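Uncharacterized rhodanese-related protein TVG0868615 (Thermoplasma volcanium GSS1, PDB 3GK5) is of unknown function but carries a rhodanese-like domain, consistent with handling of sulfur, for example its transfer through a cysteine persulfide. Local coordinates at residues A[4-9]-A[83-88]; A[62-67]-A[88-93]. All coordinates share one frame; numbering follows the deposited sequence.

Interaction 1 of 2, residues A[4-9]-A[83-88]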
loop_
_atom_site.group_PDB
_atom_site.type_symbol
_atom_site.label_atom_id
_atom_site.label_comp_id
_atom_site.label_asym_id
_atom_site.label_seq_id
_atom_site.Cartn_x
_atom_site.Cartn_y
_atom_site.Cartn_z
ATOM N N ARG A 4 -12.235 0.785 -3.059
ATOM C CA ARG A 4 -11.810 1.776 -4.041
ATOM C C ARG A 4 -10.417 1.415 -4.550
ATOM O O ARG A 4 -9.675 0.688 -3.892
ATOM C CB ARG A 4 -11.765 3.178 -3.427
ATOM C CG ARG A 4 -13.015 3.595 -2.672
ATOM C CD ARG A 4 -12.902 3.254 -1.195
ATOM N NE ARG A 4 -11.782 3.943 -0.551
ATOM C CZ ARG A 4 -11.673 5.266 -0.437
ATOM N NH1 ARG A 4 -10.617 5.796 0.164
ATOM N NH2 ARG A 4 -12.616 6.060 -0.925
ATOM N N SER A 5 -10.063 1.933 -5.718
ATOM C CA SER A 5 -8.760 1.658 -6.305
ATOM C C SER A 5 -8.121 2.956 -6.794
ATOM O O SER A 5 -8.820 3.948 -7.015
ATOM C CB SER A 5 -8.923 0.671 -7.461
ATOM O OG SER A 5 -7.672 0.318 -8.013
ATOM N N ILE A 6 -6.798 2.946 -6.962
ATOM C CA ILE A 6 -6.069 4.134 -7.411
ATOM C C ILE A 6 -4.885 3.843 -8.333
ATOM O O ILE A 6 -4.035 3.009 -8.044
ATOM C CB ILE A 6 -5.551 4.972 -6.203
ATOM C CG1 ILE A 6 -4.709 6.145 -6.692
ATOM C CG2 ILE A 6 -4.721 4.114 -5.281
ATOM C CD1 ILE A 6 -4.147 6.991 -5.572
ATOM N N ASN A 7 -4.846 4.566 -9.444
ATOM C CA ASN A 7 -3.798 4.439 -10.442
ATOM C C ASN A 7 -2.449 4.858 -9.850
ATOM O O ASN A 7 -2.400 5.593 -8.865
ATOM C CB ASN A 7 -4.134 5.343 -11.627
ATOM C CG ASN A 7 -3.280 5.062 -12.832
ATOM O OD1 ASN A 7 -3.092 5.929 -13.688
ATOM N ND2 ASN A 7 -2.767 3.837 -12.923
ATOM N N ALA A 8 -1.356 4.400 -10.458
ATOM C CA ALA A 8 -0.017 4.752 -9.986
ATOM C C ALA A 8 0.217 6.251 -10.141
ATOM O O ALA A 8 0.652 6.925 -9.211
ATOM C CB ALA A 8 1.033 3.984 -10.768
ATOM N N ALA A 9 -0.073 6.763 -11.330
ATOM C CA ALA A 9 0.106 8.176 -11.611
ATOM C C ALA A 9 -0.686 9.004 -10.617
ATOM O O ALA A 9 -0.215 10.042 -10.145
ATOM C CB ALA A 9 -0.336 8.493 -13.037
ATOM N N VAL A 83 -7.373 2.600 0.045
ATOM C CA VAL A 83 -7.596 2.354 -1.372
ATOM C C VAL A 83 -6.579 1.326 -1.858
ATOM O O VAL A 83 -5.517 1.187 -1.263
ATOM C CB VAL A 83 -7.406 3.640 -2.171
ATOM C CG1 VAL A 83 -8.452 4.671 -1.761
ATOM C CG2 VAL A 83 -6.008 4.176 -1.922
ATOM N N ASP A 84 -6.901 0.614 -2.933
ATOM C CA ASP A 84 -5.999 -0.399 -3.490
ATOM C C ASP A 84 -5.193 0.221 -4.635
ATOM O O ASP A 84 -5.736 0.984 -5.434
ATOM C CB ASP A 84 -6.820 -1.602 -3.995
ATOM C CG ASP A 84 -5.956 -2.739 -4.520
ATOM O OD1 ASP A 84 -4.939 -3.068 -3.869
ATOM O OD2 ASP A 84 -6.301 -3.325 -5.576
ATOM N N VAL A 85 -3.901 -0.088 -4.704
ATOM C CA VAL A 85 -3.053 0.449 -5.766
ATOM C C VAL A 85 -2.928 -0.549 -6.924
ATOM O O VAL A 85 -2.355 -1.636 -6.778
ATOM C CB VAL A 85 -1.627 0.784 -5.250
ATOM C CG1 VAL A 85 -0.787 1.361 -6.379
ATOM C CG2 VAL A 85 -1.694 1.753 -4.091
ATOM N N GLU A 86 -3.454 -0.158 -8.079
ATOM C CA GLU A 86 -3.438 -0.998 -9.273
ATOM C C GLU A 86 -2.046 -1.340 -9.795
ATOM O O GLU A 86 -1.191 -0.467 -9.926
ATOM C CB GLU A 86 -4.241 -0.303 -10.374
ATOM C CG GLU A 86 -5.621 0.127 -9.907
ATOM C CD GLU A 86 -6.253 1.186 -10.789
ATOM O OE1 GLU A 86 -7.395 1.599 -10.481
ATOM O OE2 GLU A 86 -5.612 1.605 -11.781
ATOM N N GLY A 87 -1.836 -2.616 -10.099
ATOM C CA GLY A 87 -0.560 -3.062 -10.626
ATOM C C GLY A 87 0.517 -3.345 -9.595
ATOM O O GLY A 87 1.572 -3.893 -9.926
ATOM N N GLY A 88 0.258 -2.979 -8.345
ATOM C CA GLY A 88 1.241 -3.196 -7.300
ATOM C C GLY A 88 2.399 -2.229 -7.449
ATOM O O GLY A 88 2.293 -1.212 -8.143
HETATM O O HOH W 1 -1.045 1.312 -11.650
#
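The Arg4 side chain passes obliquely over Val83. Its CB is 4.0 Å from Val83 CG1. CG turns off anti to the carbonyl carbon (chi1 -50°), and two further bends fold the chain back. NE then passes 3.6 Å from Val83 CG1 and bonds to the carbonyl of Ile82. CZ and NH1 follow. NH1 comes within 3.1 Å of Val83 CG1; the methyl lies over one face of the guanidinium. The polar end is thus held by a backbone carbonyl while its flat face meets an apolar group.

The backbones run parallel, and Asp84 bonds on both sides of Ser5. Asp84 N donates to Arg4 O at 2.9 Å. Asp84 O accepts from Ile6 N at 2.7 Å, almost in line with the carbonyl. One step on, Glu86 N reaches Ile6 O at 3.2 Å, from above the carbonyl plane.

Ile6 and Val85 point to the same face of the sheet. Ile6 CG2 meets Val83 CG2 at 3.6 Å and Val85 CG2 at 4.0 Å. Leu11 of helix 8-13 touches both Ile6 and Val85, so the helix covers this buried face. Ser5 and Asp84 point to the other face, where the Asp84 carboxylate bonds to Ser68 and Tyr3. Beyond the strands, a water takes a bond from Ala8 N, a weak one, and gives one to Glu86 O. Strand 5-6 is an outermost strand. It closes one side of the five-stranded parallel sheet, order 1-5-4-2-3, of the rhodanese alpha/beta fold.

Interaction 2 of 2, residues A[62-67]-A[88-93]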
loop_
_atom_site.group_PDB
_atom_site.type_symbol
_atom_site.label_atom_id
_atom_site.label_comp_id
_atom_site.label_asym_id
_atom_site.label_seq_id
_atom_site.Cartn_x
_atom_site.Cartn_y
_atom_site.Cartn_z
ATOM N N CYS A 62 0.928 -3.685 -3.192
ATOM C CA CYS A 62 1.345 -5.066 -3.196
ATOM C C CYS A 62 2.415 -5.263 -4.277
ATOM O O CYS A 62 2.820 -4.301 -4.920
ATOM C CB CYS A 62 0.105 -5.893 -3.480
ATOM S SG CYS A 62 0.391 -7.581 -3.549
ATOM N N ALA A 63 2.888 -6.482 -4.488
ATOM C CA ALA A 63 3.889 -6.679 -5.536
ATOM C C ALA A 63 3.201 -6.517 -6.883
ATOM O O ALA A 63 3.711 -5.833 -7.772
ATOM C CB ALA A 63 4.535 -8.070 -5.438
ATOM N N HIS A 64 2.035 -7.146 -7.021
ATOM C CA HIS A 64 1.269 -7.079 -8.260
ATOM C C HIS A 64 -0.168 -6.630 -8.048
ATOM O O HIS A 64 -0.818 -6.191 -8.991
ATOM C CB HIS A 64 1.281 -8.437 -8.961
ATOM C CG HIS A 64 2.644 -9.033 -9.077
ATOM N ND1 HIS A 64 3.098 -10.017 -8.225
ATOM C CD2 HIS A 64 3.676 -8.743 -9.903
ATOM C CE1 HIS A 64 4.352 -10.305 -8.520
ATOM N NE2 HIS A 64 4.728 -9.546 -9.535
ATOM N N GLY A 65 -0.660 -6.753 -6.818
ATOM C CA GLY A 65 -2.015 -6.326 -6.518
ATOM C C GLY A 65 -2.959 -7.401 -6.008
ATOM O O GLY A 65 -4.095 -7.118 -5.627
ATOM N N ASN A 66 -2.496 -8.642 -5.987
ATOM C CA ASN A 66 -3.326 -9.745 -5.530
ATOM C C ASN A 66 -3.521 -9.742 -4.014
ATOM O O ASN A 66 -4.606 -10.053 -3.525
ATOM C CB ASN A 66 -2.700 -11.061 -5.996
ATOM C CG ASN A 66 -1.245 -10.893 -6.414
ATOM O OD1 ASN A 66 -0.369 -10.669 -5.580
ATOM N ND2 ASN A 66 -0.987 -10.983 -7.713
ATOM N N ARG A 67 -2.474 -9.371 -3.279
ATOM C CA ARG A 67 -2.527 -9.338 -1.819
ATOM C C ARG A 67 -3.117 -8.028 -1.299
ATOM O O ARG A 67 -3.795 -8.002 -0.271
ATOM C CB ARG A 67 -1.122 -9.552 -1.243
ATOM C CG ARG A 67 -0.544 -10.939 -1.542
ATOM C CD ARG A 67 0.917 -11.049 -1.133
ATOM N NE ARG A 67 1.773 -10.248 -2.008
ATOM C CZ ARG A 67 3.081 -10.067 -1.834
ATOM N NH1 ARG A 67 3.759 -9.319 -2.697
ATOM N NH2 ARG A 67 3.709 -10.617 -0.797
ATOM N N GLY A 88 0.258 -2.979 -8.345
ATOM C CA GLY A 88 1.241 -3.196 -7.300
ATOM C C GLY A 88 2.399 -2.229 -7.449
ATOM O O GLY A 88 2.293 -1.212 -8.143
ATOM N N ILE A 89 3.509 -2.534 -6.787
ATOM C CA ILE A 89 4.693 -1.689 -6.869
ATOM C C ILE A 89 5.419 -2.042 -8.170
ATOM O O ILE A 89 6.299 -1.315 -8.625
ATOM C CB ILE A 89 5.613 -1.916 -5.647
ATOM C CG1 ILE A 89 6.633 -0.788 -5.535
ATOM C CG2 ILE A 89 6.325 -3.251 -5.768
ATOM C CD1 ILE A 89 7.325 -0.730 -4.174
ATOM N N GLN A 90 5.041 -3.171 -8.765
ATOM C CA GLN A 90 5.629 -3.590 -10.027
ATOM C C GLN A 90 5.265 -2.518 -11.047
ATOM O O GLN A 90 6.131 -1.968 -11.716
ATOM C CB GLN A 90 5.056 -4.941 -10.464
ATOM C CG GLN A 90 5.402 -5.328 -11.899
ATOM C CD GLN A 90 4.681 -6.585 -12.371
ATOM O OE1 GLN A 90 3.452 -6.673 -12.309
ATOM N NE2 GLN A 90 5.444 -7.558 -12.858
ATOM N N SER A 91 3.973 -2.219 -11.142
ATOM C CA SER A 91 3.473 -1.215 -12.069
ATOM C C SER A 91 4.103 0.132 -11.758
ATOM O O SER A 91 4.526 0.860 -12.654
ATOM C CB SER A 91 1.952 -1.118 -11.950
ATOM O OG SER A 91 1.447 -0.005 -12.669
ATOM N N TRP A 92 4.165 0.456 -10.475
ATOM C CA TRP A 92 4.751 1.711 -10.023
ATOM C C TRP A 92 6.161 1.906 -10.587
ATOM O O TRP A 92 6.513 2.997 -11.038
ATOM C CB TRP A 92 4.760 1.724 -8.490
ATOM C CG TRP A 92 5.591 2.784 -7.867
ATOM C CD1 TRP A 92 6.944 2.765 -7.681
ATOM C CD2 TRP A 92 5.127 4.019 -7.317
ATOM N NE1 TRP A 92 7.353 3.911 -7.046
ATOM C CE2 TRP A 92 6.257 4.700 -6.812
ATOM C CE3 TRP A 92 3.865 4.620 -7.205
ATOM C CZ2 TRP A 92 6.165 5.951 -6.200
ATOM C CZ3 TRP A 92 3.772 5.863 -6.599
ATOM C CH2 TRP A 92 4.921 6.519 -6.102
ATOM N N ILE A 93 6.954 0.838 -10.563
ATOM C CA ILE A 93 8.324 0.865 -11.068
ATOM C C ILE A 93 8.364 0.866 -12.594
ATOM O O ILE A 93 9.153 1.595 -13.204
ATOM C CB ILE A 93 9.127 -0.345 -10.529
ATOM C CG1 ILE A 93 9.320 -0.182 -9.016
ATOM C CG2 ILE A 93 10.467 -0.479 -11.264
ATOM C CD1 ILE A 93 10.103 -1.293 -8.368
#
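Ile89 N donates to Cys62 O at 2.7 Å, nearly straight down the carbonyl bond. The next amide follows suit: Gln90 N donates to Ala63 O at 3.1 Å, tilted 22° from the carbonyl plane. Two early N-H groups of helix 88-94 thus hold two successive carbonyls of the loop. Gly88 has no side chain, and Cys62 O comes within 3.1 Å of its CA. The backbones therefore close up, with His64 CA and Gly88 CA 4.0 Å apart.

Residues 62-67 follow strand 58-61 and have the pattern Cys-X-X-Gly-X-Arg. By position and sequence this is probably the rhodanese active-site loop, whose first residue in active relatives is the sulfur-carrying cysteine. Cys62 points away from the helix. Its SG takes a bond from Gly65 N, and weak ones from Arg67 N and Arg67 NE. A salt bridge from Arg67 to Glu28 holds the far end of the arginine.

The side chains that meet, His64 and Gln90, are exposed. Gln90 CG is anti to the backbone N (chi1 168°), and the extended chain brings its amide to the edge of the His64 ring. There OE1 lies 3.2 Å from His64 CD2, near the ring plane, with ring and amide planes 70° apart. The buried Ile89 comes to Cys62 O with CB, at 3.7 Å; Arg24 touches both Ile89 and Ala63.

How the interactions relate
The two contacts share Gly88, which lies between strand 82-85 and the body of the helix that follows. Their centres are 9 Å apart. Interaction 1 pairs strand 82-85 with edge strand 5-6; interaction 2 sets the helix that follows against the probable active-site loop. They also touch directly, with Glu86 O 3.8 Å from Ser91 CB and Ala8 O 4.2 Å from Trp92 CZ3. A polar route joins them too: Ser68, in helix 66-76, bonds to the Asp84 carboxylate of interaction 1 and weakly to the Gly65 carbonyl of interaction 2. Helix 8-13 lies by both: its Leu11 also touches Trp92, in the helical segment of interaction 2.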